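Side-chain contacts in arginyl-tRNA synthetase, putative (Plasmodium falciparum, PDB 5JLD), which probably joins L-arginine to its cognate tRNA at the expense of ATP, as a class I aminoacyl-tRNA synthetase of the cytoplasm: residues L520-I525 with K575-L580; E540-L545 with K579-L584. One frame throughout, in Å; residues are numbered along the deposited sequence.

How the contacts relate
Both contacts lie in the C-terminal helical part of the chain, within the DALR anticodon-binding domain, and both end on helix 564-584. Following the chain from the N terminus, 520-525 leads from helix 510-520 into helix 522-532, 540-545 follows on the next helix, 536-556, and the chain then turns back through helix 564-584. Contact 1 closes a loop of 49 residues and contact 2 one of 33. Their first segments come in chain order and their second segments follow in the same order, so the two loops cross rather than nest, sharing K579 and L580. The contact centres are about 7 Å apart, and F522 and L577 of contact 1 pack directly on Y541 of contact 2, joining three helices in one core.

Contact 1. Residues L520-I525 with K575-L580; sequences LKFPDI and KSLLKL
Within the helical DALR anticodon-binding domain, helix 522-532 packs on helix 564-584 through a CH-pi contact between F522 and L577, extended by L580. Methyl CD1 of L577 sits over one face of the phenyl ring, 3.5 Å from the ring centroid and only 5° from its normal. The methyl is therefore centred on the ring: all six ring carbons lie at nearly the same distance from it, with F522 CD2 at 3.7 Å from L577 CD1. It is placed to direct a C-H at the pi cloud, the usual geometry of a CH-pi interaction.

The two backbones remain well separated, the CA atoms of F522 and L577 being 8.8 Å apart, and the side chains bridge the gap by passing alongside one another in opposite directions. F522 reaches across because its CG stands anti to the backbone N (chi1 -164°), which extends the ring toward helix 564-584. L577 points its own side chain back toward F522 and offers one methyl branch to the ring.

One turn further along that helix, L580 also reaches the ring, at the CE2-CZ side, on a slant that is neither face nor edge. Y541 of helix 536-556 also meets the F522 ring, their planes inclined at about 35°, and F526 meets it edge-to-face. Two residues after F522, the buried D524 carboxylate is hydrogen-bonded to the hydroxyls of Y37 and Y45 and to the backbone N of T11, linking this region to the N-terminal part of the chain. The L580 contact is made by CD2, which lies 3.8 Å from F522 CE2.

Contact 2. Residues E540-L545 with K579-L584; sequences EYMYDL and KLCMEL
The phenol ring of Y541 receives the sulfur of C581 at its edge, near the ring plane, while the H518 ring stacks on Y541. C581 SG lies 5.0 Å from the Y541 centroid, 84° off the normal, and sits beside the CD2-CE2 bond of Y541, 3.8 Å from CD2. This is a cysteine sulfur-aromatic contact at the ring's hydrogen-bearing rim.

Segments 540-545 and 579-584 run roughly antiparallel (151°), their axes 10.1 Å apart at closest approach. M542 and C581 face each other at the closest point, their CA atoms 6.3 Å apart. M542 extends toward the other helix with CG anti to the backbone N (chi1 -175°), and its thioether SD settles 3.6 Å from C581 CB. The same sulfur reaches the next residue, lying 3.7 Å from M582 CG, although the end of the M582 side chain leads away toward I480 and Y483 of helix 476-492. C581 thus wedges between two residues of one helix, its CB against M542 and its SG against Y541.

The hydroxyl of Y541 is hydrogen-bonded to the backbone O of H518, so the ring is held at its polar end as well. With apolar and sulfur-bearing groups meeting in a buried setting, cohesion across this interface should rest mainly on dispersion, to which the polarisable sulfurs of M542 and C581 contribute.

Contact 1. Residues L520-I525 with K575-L580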
loop_
_atom_site.group_PDB
_atom_site.type_symbol
_atom_site.label_atom_id
_atom_site.label_comp_id
_atom_site.label_asym_id
_atom_site.label_seq_id
_atom_site.Cartn_x
_atom_site.Cartn_y
_atom_site.Cartn_z
ATOM N N LEU A 520 11.466 -4.124 -16.251
ATOM C CA LEU A 520 10.649 -3.138 -16.954
ATOM C C LEU A 520 9.144 -3.282 -16.663
ATOM O O LEU A 520 8.350 -2.438 -17.091
ATOM C CB LEU A 520 10.899 -3.221 -18.467
ATOM C CG LEU A 520 12.318 -2.850 -18.900
ATOM C CD1 LEU A 520 12.537 -3.245 -20.353
ATOM C CD2 LEU A 520 12.592 -1.350 -18.662
ATOM N N LYS A 521 8.752 -4.346 -15.958
ATOM C CA LYS A 521 7.348 -4.495 -15.548
ATOM C C LYS A 521 6.955 -3.601 -14.357
ATOM O O LYS A 521 5.775 -3.462 -14.054
ATOM C CB LYS A 521 7.043 -5.943 -15.184
ATOM C CG LYS A 521 7.020 -6.930 -16.360
ATOM C CD LYS A 521 6.539 -8.295 -15.878
ATOM C CE LYS A 521 6.464 -9.297 -17.008
ATOM N NZ LYS A 521 5.994 -10.608 -16.472
ATOM N N PHE A 522 7.948 -3.029 -13.686
ATOM C CA PHE A 522 7.756 -2.273 -12.445
ATOM C C PHE A 522 6.578 -1.265 -12.528
ATOM O O PHE A 522 5.710 -1.289 -11.674
ATOM C CB PHE A 522 9.080 -1.576 -12.064
ATOM C CG PHE A 522 9.136 -1.074 -10.640
ATOM C CD1 PHE A 522 8.741 -1.877 -9.589
ATOM C CD2 PHE A 522 9.615 0.202 -10.357
ATOM C CE1 PHE A 522 8.808 -1.423 -8.272
ATOM C CE2 PHE A 522 9.695 0.664 -9.048
ATOM C CZ PHE A 522 9.285 -0.151 -7.997
ATOM N N PRO A 523 6.502 -0.445 -13.596
ATOM C CA PRO A 523 5.368 0.495 -13.659
ATOM C C PRO A 523 3.980 -0.158 -13.673
ATOM O O PRO A 523 3.021 0.479 -13.203
ATOM C CB PRO A 523 5.617 1.248 -14.971
ATOM C CG PRO A 523 7.110 1.175 -15.151
ATOM C CD PRO A 523 7.450 -0.217 -14.705
ATOM N N ASP A 524 3.875 -1.388 -14.191
ATOM C CA ASP A 524 2.599 -2.099 -14.222
ATOM C C ASP A 524 2.058 -2.281 -12.795
ATOM O O ASP A 524 0.843 -2.215 -12.555
ATOM C CB ASP A 524 2.734 -3.480 -14.893
ATOM C CG ASP A 524 3.250 -3.409 -16.345
ATOM O OD1 ASP A 524 3.389 -2.322 -16.941
ATOM O OD2 ASP A 524 3.510 -4.473 -16.903
ATOM N N ILE A 525 2.974 -2.527 -11.862
ATOM C CA ILE A 525 2.610 -2.739 -10.460
ATOM C C ILE A 525 1.882 -1.503 -9.907
ATOM O O ILE A 525 0.850 -1.614 -9.238
ATOM C CB ILE A 525 3.843 -3.041 -9.588
ATOM C CG1 ILE A 525 4.607 -4.266 -10.121
ATOM C CG2 ILE A 525 3.432 -3.242 -8.131
ATOM C CD1 ILE A 525 3.774 -5.543 -10.076
ATOM N N LYS A 575 19.993 -4.383 -7.995
ATOM C CA LYS A 575 20.214 -3.875 -6.643
ATOM C C LYS A 575 19.371 -2.636 -6.363
ATOM O O LYS A 575 18.599 -2.619 -5.405
ATOM C CB LYS A 575 21.691 -3.550 -6.422
ATOM C CG LYS A 575 22.016 -3.057 -5.020
ATOM C CD LYS A 575 23.503 -3.204 -4.742
ATOM C CE LYS A 575 24.255 -1.905 -4.939
ATOM N NZ LYS A 575 24.204 -1.075 -3.704
ATOM N N SER A 576 19.519 -1.605 -7.197
ATOM C CA SER A 576 18.697 -0.405 -7.042
ATOM C C SER A 576 17.202 -0.729 -6.890
ATOM O O SER A 576 16.520 -0.220 -5.979
ATOM C CB SER A 576 18.885 0.546 -8.230
ATOM O OG SER A 576 20.118 1.231 -8.153
ATOM N N LEU A 577 16.700 -1.579 -7.784
ATOM C CA LEU A 577 15.278 -1.883 -7.811
ATOM C C LEU A 577 14.848 -2.651 -6.553
ATOM O O LEU A 577 13.784 -2.400 -5.986
ATOM C CB LEU A 577 14.926 -2.677 -9.072
ATOM C CG LEU A 577 13.451 -2.985 -9.336
ATOM C CD1 LEU A 577 12.601 -1.685 -9.280
ATOM C CD2 LEU A 577 13.291 -3.701 -10.690
ATOM N N LEU A 578 15.675 -3.595 -6.133
ATOM C CA LEU A 578 15.388 -4.387 -4.945
ATOM C C LEU A 578 15.329 -3.481 -3.707
ATOM O O LEU A 578 14.404 -3.584 -2.905
ATOM C CB LEU A 578 16.440 -5.457 -4.753
ATOM C CG LEU A 578 16.132 -6.539 -3.724
ATOM C CD1 LEU A 578 14.682 -6.968 -3.827
ATOM C CD2 LEU A 578 17.067 -7.738 -3.951
ATOM N N LYS A 579 16.324 -2.601 -3.581
ATOM C CA LYS A 579 16.375 -1.610 -2.500
ATOM C C LYS A 579 15.085 -0.795 -2.460
ATOM O O LYS A 579 14.403 -0.740 -1.423
ATOM C CB LYS A 579 17.579 -0.689 -2.681
ATOM C CG LYS A 579 17.737 0.398 -1.626
ATOM C CD LYS A 579 18.787 1.409 -2.074
ATOM C CE LYS A 579 18.812 2.645 -1.189
ATOM N NZ LYS A 579 19.671 2.420 0.001
ATOM N N LEU A 580 14.746 -0.196 -3.605
ATOM C CA LEU A 580 13.535 0.613 -3.711
ATOM C C LEU A 580 12.282 -0.181 -3.307
ATOM O O LEU A 580 11.471 0.302 -2.514
ATOM C CB LEU A 580 13.385 1.177 -5.129
ATOM C CG LEU A 580 12.114 1.965 -5.426
ATOM C CD1 LEU A 580 11.969 3.096 -4.404
ATOM C CD2 LEU A 580 12.176 2.544 -6.828
#

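Contact 2. Residues E540-L545 with K579-L584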
loop_
_atom_site.group_PDB
_atom_site.type_symbol
_atom_site.label_atom_id
_atom_site.label_comp_id
_atom_site.label_asym_id
_atom_site.label_seq_id
_atom_site.Cartn_x
_atom_site.Cartn_y
_atom_site.Cartn_z
ATOM N N GLU A 540 5.047 -9.637 -4.076
ATOM C CA GLU A 540 5.166 -10.674 -5.088
ATOM C C GLU A 540 6.228 -10.267 -6.122
ATOM O O GLU A 540 7.176 -11.008 -6.398
ATOM C CB GLU A 540 3.834 -10.856 -5.797
ATOM C CG GLU A 540 2.964 -11.994 -5.401
ATOM C CD GLU A 540 1.928 -12.244 -6.491
ATOM O OE1 GLU A 540 2.311 -12.179 -7.688
ATOM O OE2 GLU A 540 0.744 -12.475 -6.165
ATOM N N TYR A 541 6.064 -9.052 -6.653
ATOM C CA TYR A 541 6.927 -8.554 -7.709
ATOM C C TYR A 541 8.347 -8.656 -7.216
ATOM O O TYR A 541 9.258 -9.140 -7.925
ATOM C CB TYR A 541 6.577 -7.108 -8.065
ATOM C CG TYR A 541 7.568 -6.467 -9.005
ATOM C CD1 TYR A 541 7.444 -6.629 -10.381
ATOM C CD2 TYR A 541 8.636 -5.715 -8.521
ATOM C CE1 TYR A 541 8.346 -6.048 -11.250
ATOM C CE2 TYR A 541 9.550 -5.135 -9.389
ATOM C CZ TYR A 541 9.396 -5.310 -10.757
ATOM O OH TYR A 541 10.286 -4.741 -11.643
ATOM N N MET A 542 8.501 -8.277 -5.950
ATOM C CA MET A 542 9.821 -8.131 -5.390
ATOM C C MET A 542 10.410 -9.505 -5.278
ATOM O O MET A 542 11.562 -9.728 -5.655
ATOM C CB MET A 542 9.779 -7.432 -4.024
ATOM C CG MET A 542 11.167 -7.158 -3.486
ATOM S SD MET A 542 11.158 -6.337 -1.880
ATOM C CE MET A 542 10.241 -7.538 -0.915
ATOM N N TYR A 543 9.592 -10.429 -4.786
ATOM C CA TYR A 543 10.016 -11.809 -4.643
ATOM C C TYR A 543 10.439 -12.302 -6.022
ATOM O O TYR A 543 11.514 -12.905 -6.182
ATOM C CB TYR A 543 8.894 -12.680 -4.058
ATOM C CG TYR A 543 9.301 -14.121 -3.817
ATOM C CD1 TYR A 543 10.054 -14.470 -2.701
ATOM C CD2 TYR A 543 8.933 -15.129 -4.702
ATOM C CE1 TYR A 543 10.434 -15.774 -2.469
ATOM C CE2 TYR A 543 9.316 -16.456 -4.484
ATOM C CZ TYR A 543 10.068 -16.768 -3.365
ATOM O OH TYR A 543 10.447 -18.065 -3.124
ATOM N N ASP A 544 9.631 -11.992 -7.033
ATOM C CA ASP A 544 9.928 -12.584 -8.328
ATOM C C ASP A 544 11.234 -11.980 -8.787
ATOM O O ASP A 544 12.081 -12.697 -9.336
ATOM C CB ASP A 544 8.788 -12.377 -9.324
ATOM C CG ASP A 544 7.520 -13.126 -8.905
ATOM O OD1 ASP A 544 7.609 -14.012 -8.011
ATOM O OD2 ASP A 544 6.437 -12.841 -9.454
ATOM N N LEU A 545 11.456 -10.703 -8.442
ATOM C CA LEU A 545 12.678 -10.052 -8.879
ATOM C C LEU A 545 13.865 -10.861 -8.368
ATOM O O LEU A 545 14.799 -11.181 -9.123
ATOM C CB LEU A 545 12.747 -8.617 -8.394
ATOM C CG LEU A 545 14.061 -7.896 -8.692
ATOM C CD1 LEU A 545 14.335 -7.878 -10.189
ATOM C CD2 LEU A 545 14.007 -6.471 -8.126
ATOM N N LYS A 579 16.324 -2.601 -3.581
ATOM C CA LYS A 579 16.375 -1.610 -2.500
ATOM C C LYS A 579 15.085 -0.795 -2.460
ATOM O O LYS A 579 14.403 -0.740 -1.423
ATOM C CB LYS A 579 17.579 -0.689 -2.681
ATOM C CG LYS A 579 17.737 0.398 -1.626
ATOM C CD LYS A 579 18.787 1.409 -2.074
ATOM C CE LYS A 579 18.812 2.645 -1.189
ATOM N NZ LYS A 579 19.671 2.420 0.001
ATOM N N LEU A 580 14.746 -0.196 -3.605
ATOM C CA LEU A 580 13.535 0.613 -3.711
ATOM C C LEU A 580 12.282 -0.181 -3.307
ATOM O O LEU A 580 11.471 0.302 -2.514
ATOM C CB LEU A 580 13.385 1.177 -5.129
ATOM C CG LEU A 580 12.114 1.965 -5.426
ATOM C CD1 LEU A 580 11.969 3.096 -4.404
ATOM C CD2 LEU A 580 12.176 2.544 -6.828
ATOM N N CYS A 581 12.142 -1.398 -3.831
ATOM C CA CYS A 581 10.998 -2.257 -3.504
ATOM C C CYS A 581 10.905 -2.519 -2.003
ATOM O O CYS A 581 9.810 -2.521 -1.429
ATOM C CB CYS A 581 11.089 -3.603 -4.235
ATOM S SG CYS A 581 10.648 -3.604 -6.009
ATOM N N MET A 582 12.062 -2.775 -1.390
ATOM C CA MET A 582 12.139 -3.082 0.017
ATOM C C MET A 582 11.643 -1.886 0.828
ATOM O O MET A 582 10.807 -2.040 1.711
ATOM C CB MET A 582 13.571 -3.449 0.416
ATOM C CG MET A 582 13.961 -4.874 0.097
ATOM S SD MET A 582 15.704 -5.197 0.444
ATOM C CE MET A 582 15.677 -5.451 2.201
ATOM N N GLU A 583 12.152 -0.706 0.475
ATOM C CA GLU A 583 11.777 0.541 1.131
ATOM C C GLU A 583 10.297 0.870 0.969
ATOM O O GLU A 583 9.655 1.314 1.913
ATOM C CB GLU A 583 12.621 1.690 0.589
ATOM C CG GLU A 583 14.066 1.621 1.038
ATOM C CD GLU A 583 14.938 2.608 0.300
ATOM O OE1 GLU A 583 14.479 3.146 -0.736
ATOM O OE2 GLU A 583 16.084 2.841 0.751
ATOM N N LEU A 584 9.751 0.649 -0.219
ATOM C CA LEU A 584 8.342 0.931 -0.454
ATOM C C LEU A 584 7.461 0.065 0.448
ATOM O O LEU A 584 6.338 0.448 0.790
ATOM C CB LEU A 584 7.973 0.704 -1.923
ATOM C CG LEU A 584 8.511 1.693 -2.966
ATOM C CD1 LEU A 584 8.152 1.235 -4.369
ATOM C CD2 LEU A 584 8.030 3.131 -2.738
#